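Local coordinates for protein Myo-inositol 2-dehydrogenase (PDB 3CEA) that probably catalyses the NAD-dependent oxidation of myo-inositol at its 2-position, using a Rossmann NAD-binding domain and a GFO/IDH/MocA-type C-terminal domain, at residues N97-E101 and E301-F305; I153-G158 and V236-L240. All coordinates share one frame; numbering follows the deposited sequence.

Contact 1. Residues N97-E101 and E301-F305; sequences NVFCE and EVQDF. With NAD (nicotinamide-adenine-dinucleotide), chain E.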
ATOM      1  N   ASN A  97      36.629 -21.157 -17.991  1.00 43.77           N
ATOM      2  CA  ASN A  97      35.474 -21.221 -17.107  1.00 43.59           C
ATOM      3  C   ASN A  97      34.355 -20.416 -17.748  1.00 43.43           C
ATOM      4  O   ASN A  97      34.597 -19.338 -18.293  1.00 43.27           O
ATOM      5  CB  ASN A  97      35.820 -20.671 -15.723  1.00 43.71           C
ATOM      6  CG  ASN A  97      36.924 -21.462 -15.041  1.00 44.40           C
ATOM      7  OD1 ASN A  97      36.676 -22.511 -14.441  1.00 45.21           O
ATOM      8  ND2 ASN A  97      38.152 -20.961 -15.129  1.00 43.63           N
ATOM      9  N   VAL A  98      33.136 -20.943 -17.698  1.00 43.51           N
ATOM     10  CA  VAL A  98      32.031 -20.371 -18.463  1.00 43.31           C
ATOM     11  C   VAL A  98      30.864 -19.918 -17.589  1.00 43.70           C
ATOM     12  O   VAL A  98      30.324 -20.693 -16.793  1.00 43.51           O
ATOM     13  CB  VAL A  98      31.511 -21.359 -19.549  1.00 43.22           C
ATOM     14  CG1 VAL A  98      30.336 -20.762 -20.311  1.00 42.74           C
ATOM     15  CG2 VAL A  98      32.622 -21.743 -20.513  1.00 41.98           C
ATOM     16  N   PHE A  99      30.495 -18.650 -17.746  1.00 44.03           N
ATOM     17  CA  PHE A  99      29.220 -18.145 -17.265  1.00 44.27           C
ATOM     18  C   PHE A  99      28.324 -17.930 -18.479  1.00 44.69           C
ATOM     19  O   PHE A  99      28.559 -17.027 -19.284  1.00 44.83           O
ATOM     20  CB  PHE A  99      29.404 -16.838 -16.492  1.00 44.23           C
ATOM     21  CG  PHE A  99      28.129 -16.293 -15.900  1.00 44.37           C
ATOM     22  CD1 PHE A  99      27.272 -15.497 -16.661  1.00 43.48           C
ATOM     23  CD2 PHE A  99      27.792 -16.566 -14.577  1.00 43.73           C
ATOM     24  CE1 PHE A  99      26.095 -14.990 -16.120  1.00 43.95           C
ATOM     25  CE2 PHE A  99      26.617 -16.059 -14.024  1.00 45.19           C
ATOM     26  CZ  PHE A  99      25.766 -15.270 -14.799  1.00 44.59           C
ATOM     27  N   CYS A 100      27.308 -18.775 -18.612  1.00 45.18           N
ATOM     28  CA  CYS A 100      26.368 -18.674 -19.721  1.00 45.63           C
ATOM     29  C   CYS A 100      25.013 -18.196 -19.221  1.00 46.12           C
ATOM     30  O   CYS A 100      24.501 -18.695 -18.215  1.00 46.30           O
ATOM     31  CB  CYS A 100      26.226 -20.026 -20.427  1.00 45.78           C
ATOM     32  SG  CYS A 100      25.350 -19.973 -22.006  1.00 45.42           S
ATOM     33  N   GLU A 101      24.436 -17.226 -19.925  1.00 46.49           N
ATOM     34  CA  GLU A 101      23.099 -16.742 -19.604  1.00 46.87           C
ATOM     35  C   GLU A 101      22.027 -17.788 -19.872  1.00 47.48           C
ATOM     36  O   GLU A 101      22.236 -18.728 -20.642  1.00 47.35           O
ATOM     37  CB  GLU A 101      22.775 -15.449 -20.365  1.00 46.91           C
ATOM     38  CG  GLU A 101      23.107 -14.167 -19.601  1.00 46.11           C
ATOM     39  CD  GLU A 101      22.373 -14.042 -18.265  1.00 45.58           C
ATOM     40  OE1 GLU A 101      21.349 -14.732 -18.055  1.00 44.65           O
ATOM     41  OE2 GLU A 101      22.819 -13.236 -17.422  1.00 44.88           O
ATOM     42  N   GLU A 301      25.372 -12.308  -8.530  1.00 43.88           N
ATOM     43  CA  GLU A 301      25.553 -13.618  -9.177  1.00 43.89           C
ATOM     44  C   GLU A 301      26.871 -13.721  -9.940  1.00 44.41           C
ATOM     45  O   GLU A 301      27.522 -14.769  -9.921  1.00 44.78           O
ATOM     46  CB  GLU A 301      24.378 -13.969 -10.099  1.00 43.72           C
ATOM     47  CG  GLU A 301      24.320 -13.187 -11.402  1.00 43.41           C
ATOM     48  CD  GLU A 301      23.446 -13.837 -12.453  1.00 43.60           C
ATOM     49  OE1 GLU A 301      23.045 -15.008 -12.275  1.00 43.07           O
ATOM     50  OE2 GLU A 301      23.168 -13.170 -13.470  1.00 43.69           O
ATOM     51  N   VAL A 302      27.250 -12.637 -10.617  1.00 44.57           N
ATOM     52  CA  VAL A 302      28.501 -12.588 -11.369  1.00 44.63           C
ATOM     53  C   VAL A 302      29.686 -12.594 -10.405  1.00 44.50           C
ATOM     54  O   VAL A 302      30.697 -13.251 -10.661  1.00 44.69           O
ATOM     55  CB  VAL A 302      28.546 -11.378 -12.339  1.00 44.74           C
ATOM     56  CG1 VAL A 302      29.949 -11.162 -12.896  1.00 44.09           C
ATOM     57  CG2 VAL A 302      27.559 -11.586 -13.479  1.00 45.42           C
ATOM     58  N   GLN A 303      29.540 -11.878  -9.291  1.00 44.24           N
ATOM     59  CA  GLN A 303      30.531 -11.898  -8.221  1.00 44.21           C
ATOM     60  C   GLN A 303      30.680 -13.307  -7.645  1.00 44.07           C
ATOM     61  O   GLN A 303      31.795 -13.753  -7.374  1.00 44.02           O
ATOM     62  CB  GLN A 303      30.163 -10.904  -7.115  1.00 44.30           C
ATOM     63  CG  GLN A 303      31.226 -10.753  -6.024  1.00 44.08           C
ATOM     64  CD  GLN A 303      32.475 -10.047  -6.519  1.00 44.67           C
ATOM     65  OE1 GLN A 303      32.446  -8.857  -6.836  1.00 45.24           O
ATOM     66  NE2 GLN A 303      33.582 -10.780  -6.586  1.00 44.31           N
ATOM     67  N   ASP A 304      29.554 -13.998  -7.470  1.00 44.03           N
ATOM     68  CA  ASP A 304      29.554 -15.375  -6.977  1.00 44.11           C
ATOM     69  C   ASP A 304      30.300 -16.305  -7.934  1.00 44.03           C
ATOM     70  O   ASP A 304      31.061 -17.170  -7.495  1.00 43.91           O
ATOM     71  CB  ASP A 304      28.123 -15.872  -6.742  1.00 44.13           C
ATOM     72  CG  ASP A 304      28.076 -17.275  -6.144  1.00 44.72           C
ATOM     73  OD1 ASP A 304      28.722 -17.510  -5.096  1.00 45.49           O
ATOM     74  OD2 ASP A 304      27.382 -18.141  -6.720  1.00 44.14           O
ATOM     75  N   PHE A 305      30.083 -16.111  -9.236  1.00 43.71           N
ATOM     76  CA  PHE A 305      30.788 -16.864 -10.275  1.00 43.74           C
ATOM     77  C   PHE A 305      32.296 -16.632 -10.215  1.00 43.85           C
ATOM     78  O   PHE A 305      33.075 -17.583 -10.272  1.00 43.90           O
ATOM     79  CB  PHE A 305      30.247 -16.505 -11.667  1.00 43.71           C
ATOM     80  CG  PHE A 305      31.091 -17.019 -12.804  1.00 42.92           C
ATOM     81  CD1 PHE A 305      31.016 -18.351 -13.198  1.00 41.94           C
ATOM     82  CD2 PHE A 305      31.959 -16.168 -13.483  1.00 43.58           C
ATOM     83  CE1 PHE A 305      31.793 -18.830 -14.249  1.00 42.08           C
ATOM     84  CE2 PHE A 305      32.741 -16.635 -14.536  1.00 42.28           C
ATOM     85  CZ  PHE A 305      32.657 -17.969 -14.921  1.00 42.87           C
TER
HETATM   86  PA  NAD E 400      20.295  -8.748 -27.461  1.00 47.24           P
HETATM   87  O1A NAD E 400      19.863  -7.449 -26.897  1.00 46.59           O
HETATM   88  O2A NAD E 400      19.697  -8.995 -28.792  1.00 47.10           O
HETATM   89  O5B NAD E 400      21.903  -8.790 -27.516  1.00 50.10           O
HETATM   90  C5B NAD E 400      22.579  -9.820 -28.208  1.00 53.34           C
HETATM   91  C4B NAD E 400      24.044  -9.436 -28.402  1.00 54.76           C
HETATM   92  O4B NAD E 400      24.804 -10.559 -28.819  1.00 55.87           O
HETATM   93  C3B NAD E 400      24.221  -8.361 -29.462  1.00 55.00           C
HETATM   94  O3B NAD E 400      25.088  -7.385 -28.940  1.00 54.65           O
HETATM   95  C2B NAD E 400      24.866  -9.071 -30.637  1.00 56.34           C
HETATM   96  O2B NAD E 400      25.794  -8.256 -31.318  1.00 57.36           O
HETATM   97  C1B NAD E 400      25.549 -10.263 -29.986  1.00 55.99           C
HETATM   98  N9A NAD E 400      25.588 -11.429 -30.889  1.00 56.19           N
HETATM   99  C8A NAD E 400      24.528 -12.001 -31.549  1.00 56.40           C
HETATM  100  N7A NAD E 400      24.979 -13.053 -32.271  1.00 56.27           N
HETATM  101  C5A NAD E 400      26.314 -13.157 -32.084  1.00 56.29           C
HETATM  102  C6A NAD E 400      27.259 -14.045 -32.585  1.00 55.56           C
HETATM  103  N6A NAD E 400      26.857 -15.149 -33.205  1.00 55.25           N
HETATM  104  N1A NAD E 400      28.585 -13.906 -32.211  1.00 56.21           N
HETATM  105  C2A NAD E 400      28.966 -12.893 -31.345  1.00 55.83           C
HETATM  106  N3A NAD E 400      28.019 -12.013 -30.852  1.00 55.08           N
HETATM  107  C4A NAD E 400      26.713 -12.143 -31.216  1.00 56.11           C
HETATM  108  O3  NAD E 400      19.908  -9.950 -26.460  1.00 49.83           O
HETATM  109  PN  NAD E 400      19.868  -9.748 -24.862  1.00 48.70           P
HETATM  110  O1N NAD E 400      21.023  -8.918 -24.443  1.00 46.84           O
HETATM  111  O2N NAD E 400      18.489  -9.354 -24.508  1.00 49.70           O
HETATM  112  O5D NAD E 400      20.065 -11.230 -24.274  1.00 49.86           O
HETATM  113  C5D NAD E 400      21.082 -12.107 -24.700  1.00 48.86           C
HETATM  114  C4D NAD E 400      20.944 -13.402 -23.905  1.00 48.59           C
HETATM  115  O4D NAD E 400      20.687 -13.112 -22.542  1.00 48.80           O
HETATM  116  C3D NAD E 400      19.797 -14.261 -24.416  1.00 48.69           C
HETATM  117  O3D NAD E 400      20.260 -15.578 -24.606  1.00 48.31           O
HETATM  118  C2D NAD E 400      18.756 -14.210 -23.314  1.00 48.39           C
HETATM  119  O2D NAD E 400      18.117 -15.449 -23.131  1.00 48.85           O
HETATM  120  C1D NAD E 400      19.546 -13.809 -22.075  1.00 48.25           C
HETATM  121  N1N NAD E 400      18.745 -12.970 -21.161  1.00 48.25           N
HETATM  122  C2N NAD E 400      18.667 -13.324 -19.837  1.00 48.31           C
HETATM  123  C3N NAD E 400      17.916 -12.556 -18.942  1.00 48.30           C
HETATM  124  C7N NAD E 400      17.961 -12.827 -17.465  1.00 49.04           C
HETATM  125  O7N NAD E 400      16.900 -12.358 -16.666  1.00 47.83           O
HETATM  126  N7N NAD E 400      18.990 -13.500 -16.940  1.00 48.79           N
HETATM  127  C4N NAD E 400      17.243 -11.426 -19.405  1.00 47.76           C
HETATM  128  C5N NAD E 400      17.327 -11.075 -20.751  1.00 47.89           C
HETATM  129  C6N NAD E 400      18.084 -11.858 -21.622  1.00 47.25           C

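Contact 2. Residues I153-G158 and V236-L240; sequences IIYMRG and VIATL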
ATOM      1  N   ILE A 153       3.386 -25.371   1.457  1.00 39.71           N
ATOM      2  CA  ILE A 153       3.000 -24.706   0.212  1.00 39.41           C
ATOM      3  C   ILE A 153       1.852 -25.462  -0.452  1.00 39.70           C
ATOM      4  O   ILE A 153       1.875 -26.693  -0.530  1.00 40.00           O
ATOM      5  CB  ILE A 153       4.199 -24.597  -0.766  1.00 38.88           C
ATOM      6  CG1 ILE A 153       5.341 -23.804  -0.124  1.00 37.59           C
ATOM      7  CG2 ILE A 153       3.777 -23.950  -2.084  1.00 39.01           C
ATOM      8  CD1 ILE A 153       6.717 -24.205  -0.610  1.00 37.32           C
ATOM      9  N   ILE A 154       0.843 -24.726  -0.909  1.00 39.87           N
ATOM     10  CA  ILE A 154      -0.266 -25.332  -1.647  1.00 39.98           C
ATOM     11  C   ILE A 154      -0.370 -24.811  -3.084  1.00 39.72           C
ATOM     12  O   ILE A 154      -0.852 -25.517  -3.971  1.00 39.79           O
ATOM     13  CB  ILE A 154      -1.635 -25.209  -0.892  1.00 40.15           C
ATOM     14  CG1 ILE A 154      -2.062 -23.746  -0.731  1.00 40.20           C
ATOM     15  CG2 ILE A 154      -1.574 -25.929   0.464  1.00 39.96           C
ATOM     16  CD1 ILE A 154      -3.378 -23.553   0.005  1.00 40.20           C
ATOM     17  N   TYR A 155       0.098 -23.585  -3.309  1.00 39.44           N
ATOM     18  CA  TYR A 155      -0.040 -22.926  -4.608  1.00 38.80           C
ATOM     19  C   TYR A 155       0.982 -21.815  -4.803  1.00 38.62           C
ATOM     20  O   TYR A 155       1.323 -21.099  -3.861  1.00 39.02           O
ATOM     21  CB  TYR A 155      -1.460 -22.366  -4.779  1.00 38.86           C
ATOM     22  CG  TYR A 155      -1.659 -21.535  -6.028  1.00 38.51           C
ATOM     23  CD1 TYR A 155      -1.941 -22.141  -7.252  1.00 37.98           C
ATOM     24  CD2 TYR A 155      -1.572 -20.144  -5.983  1.00 38.31           C
ATOM     25  CE1 TYR A 155      -2.126 -21.385  -8.403  1.00 38.50           C
ATOM     26  CE2 TYR A 155      -1.751 -19.375  -7.130  1.00 38.48           C
ATOM     27  CZ  TYR A 155      -2.030 -20.005  -8.336  1.00 39.19           C
ATOM     28  OH  TYR A 155      -2.222 -19.257  -9.474  1.00 38.92           O
HETATM   29  N   MSE A 156       1.454 -21.672  -6.038  1.00 37.94           N
HETATM   30  CA  MSE A 156       2.408 -20.627  -6.387  1.00 36.69           C
HETATM   31  C   MSE A 156       2.031 -19.958  -7.699  1.00 38.26           C
HETATM   32  O   MSE A 156       1.539 -20.606  -8.623  1.00 38.19           O
HETATM   33  CB  MSE A 156       3.832 -21.182  -6.460  1.00 37.03           C
HETATM   34  CG  MSE A 156       4.358 -21.705  -5.123  1.00 35.74           C
HETATM   35 SE   MSE A 156       6.231 -22.189  -5.168  0.75 32.42          SE
HETATM   36  CE  MSE A 156       7.009 -20.440  -5.601  1.00 34.74           C
ATOM     37  N   ARG A 157       2.268 -18.655  -7.772  1.00 39.50           N
ATOM     38  CA  ARG A 157       1.912 -17.881  -8.951  1.00 40.95           C
ATOM     39  C   ARG A 157       3.071 -16.981  -9.348  1.00 41.26           C
ATOM     40  O   ARG A 157       3.538 -16.165  -8.554  1.00 41.27           O
ATOM     41  CB  ARG A 157       0.648 -17.066  -8.680  1.00 40.84           C
ATOM     42  CG  ARG A 157       0.091 -16.335  -9.887  1.00 42.46           C
ATOM     43  CD  ARG A 157      -1.260 -15.698  -9.572  1.00 41.87           C
ATOM     44  NE  ARG A 157      -1.256 -14.922  -8.328  1.00 45.40           N
ATOM     45  CZ  ARG A 157      -0.808 -13.671  -8.213  1.00 48.07           C
ATOM     46  NH1 ARG A 157      -0.311 -13.028  -9.269  1.00 47.76           N
ATOM     47  NH2 ARG A 157      -0.853 -13.061  -7.032  1.00 46.93           N
ATOM     48  N   GLY A 158       3.539 -17.151 -10.580  1.00 41.78           N
ATOM     49  CA  GLY A 158       4.636 -16.359 -11.110  1.00 41.88           C
ATOM     50  C   GLY A 158       4.183 -15.497 -12.266  1.00 42.33           C
ATOM     51  O   GLY A 158       3.589 -15.994 -13.224  1.00 42.28           O
ATOM     52  N   VAL A 236       1.222 -29.701  -5.153  1.00 42.30           N
ATOM     53  CA  VAL A 236       1.228 -28.252  -5.355  1.00 41.53           C
ATOM     54  C   VAL A 236       0.721 -27.860  -6.749  1.00 41.43           C
ATOM     55  O   VAL A 236       0.942 -28.571  -7.732  1.00 41.59           O
ATOM     56  CB  VAL A 236       2.636 -27.651  -5.066  1.00 41.47           C
ATOM     57  CG1 VAL A 236       2.663 -26.145  -5.303  1.00 40.77           C
ATOM     58  CG2 VAL A 236       3.071 -27.963  -3.633  1.00 39.89           C
ATOM     59  N   ILE A 237       0.007 -26.743  -6.818  1.00 40.86           N
ATOM     60  CA  ILE A 237      -0.496 -26.226  -8.084  1.00 40.33           C
ATOM     61  C   ILE A 237       0.173 -24.882  -8.355  1.00 40.56           C
ATOM     62  O   ILE A 237       0.448 -24.127  -7.427  1.00 40.88           O
ATOM     63  CB  ILE A 237      -2.040 -26.090  -8.070  1.00 40.34           C
ATOM     64  CG1 ILE A 237      -2.688 -27.416  -7.639  1.00 37.98           C
ATOM     65  CG2 ILE A 237      -2.559 -25.671  -9.447  1.00 39.23           C
ATOM     66  CD1 ILE A 237      -4.066 -27.274  -7.032  1.00 35.31           C
ATOM     67  N   ALA A 238       0.464 -24.596  -9.619  1.00 40.59           N
ATOM     68  CA  ALA A 238       1.146 -23.356  -9.968  1.00 40.97           C
ATOM     69  C   ALA A 238       0.629 -22.745 -11.261  1.00 41.58           C
ATOM     70  O   ALA A 238       0.233 -23.459 -12.185  1.00 41.66           O
ATOM     71  CB  ALA A 238       2.656 -23.573 -10.043  1.00 40.81           C
ATOM     72  N   THR A 239       0.626 -21.417 -11.302  1.00 42.01           N
ATOM     73  CA  THR A 239       0.297 -20.664 -12.504  1.00 42.36           C
ATOM     74  C   THR A 239       1.506 -19.822 -12.887  1.00 42.48           C
ATOM     75  O   THR A 239       2.146 -19.221 -12.022  1.00 42.13           O
ATOM     76  CB  THR A 239      -0.919 -19.739 -12.280  1.00 42.31           C
ATOM     77  OG1 THR A 239      -2.041 -20.521 -11.858  1.00 44.32           O
ATOM     78  CG2 THR A 239      -1.288 -18.985 -13.555  1.00 43.16           C
ATOM     79  N   LEU A 240       1.816 -19.796 -14.181  1.00 43.02           N
ATOM     80  CA  LEU A 240       2.865 -18.930 -14.718  1.00 43.48           C
ATOM     81  C   LEU A 240       2.278 -18.025 -15.787  1.00 43.58           C
ATOM     82  O   LEU A 240       1.552 -18.487 -16.671  1.00 43.45           O
ATOM     83  CB  LEU A 240       3.999 -19.742 -15.345  1.00 43.52           C
ATOM     84  CG  LEU A 240       4.523 -21.021 -14.697  1.00 45.41           C
ATOM     85  CD1 LEU A 240       5.233 -21.843 -15.758  1.00 46.43           C
ATOM     86  CD2 LEU A 240       5.447 -20.722 -13.529  1.00 44.66           C
TER

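Contact 1. Residues N97-E101 and E301-F305
Phe-99 of strand 97-100 and Phe-305 of helix 295-311 form a buried, edge-to-face aromatic contact where this late helix lies against one face of the parallel Rossmann sheet. The short helix and strand segments run nearly antiparallel, their axes 10.3 Å apart at closest approach, and no hydrogen bond joins them. The ring centroids lie 5.4 Å apart with planes at 69°, the edge of Phe-99 turned to the face of Phe-305. Phe-99 CB sits almost over the centre of that same ring, 3.7 Å from the centroid, a CH-pi contact. With CG anti to the backbone N (chi1 -177°), the Phe-99 ring extends beyond CB toward the start of the helical segment, where its CZ lies 4.3 Å from Val-302 CG2. Phe-76 of the adjacent strand 74-77 meets both phenylalanine rings.

The carboxylate of Glu-301 stands at the edge of the Phe-99 ring, their planes 89° apart and OE2 3.6 Å from Phe-99 CZ. Glu-301 OE2 is also 4.0 Å from Glu-101 OE2; the like-charged carboxylates lie close, and Glu-101 OE2 is held by a hydrogen bond with His-23 NE2. The other oxygen, Glu-101 OE1, accepts a 2.9 Å bond from the carboxamide N7N of NAD. Aromatic helix-on-sheet packing thus adjoins a nicotinamide-binding carboxylate at the C-terminal end of a Rossmann strand.

Contact 2. Residues I153-G158 and V236-L240
Tyr-155 and Ile-237 begin a run of four parallel bridges that continues through Met-156 with Ala-238 and Arg-157 with Thr-239 to Gly-158 with Leu-240. Backbone hydrogen bonds alternate in direction: Ile-237 N to Ile-154 O (3.2 Å, its donor tilted from the carbonyl plane), Met-156 N to Ile-237 O, Thr-239 N to Met-156 O, and Gly-158 N to Thr-239 O (2.9 Å, 171° at the hydrogen). CA-H...O contacts reinforce the ladder, as from Tyr-155 CA to Ile-237 O at 3.1 Å.

One side-chain bond spans the strands: Tyr-155 OH donates to Thr-239 OG1 at 2.7 Å. Placing CG anti to the backbone N (chi1 174°) lays the phenol along the strands, from beside Ile-237 to Thr-239.

Before the bridges begin, Val-236 packs on Ile-153, its CG2 3.6 Å from Ile-153 O. Tyr-155 CD1 lies 4.0 Å from Ile-237 CB; on the opposite face Met-156, a selenomethionine, meets Ala-238.

Arg-157 NH2 forms salt bridges with Glu-255 and Glu-253, while its NE is hydrogen-bonded to Tyr-159 OH of the second subunit, which packs on the Tyr-155 face. Ile-154 and Tyr-155 form a classic beta bulge opposite Met-257, within the mixed, subunit-facing sheet of the GFO/IDH/MocA C-terminal domain.

How the contacts relate
The two contacts belong to the two halves of the enzyme and do not touch: their centres are 29 Å apart, their nearest atoms about 18 Å, and they lie on opposite sides of the chain's centre. Both strands of contact 2 fall within the 199 residues that separate the segments of contact 1, because strands 153-163 and 237-243 lie in the sequence between strand 97-100 and helix 295-311. Contact 1 joins sequence-distant parts beside the NAD pocket and, of the two, is the one that reaches the cofactor, through Glu-101. Contact 2 pairs neighbouring strands of the other sheet, one face of which meets a second subunit.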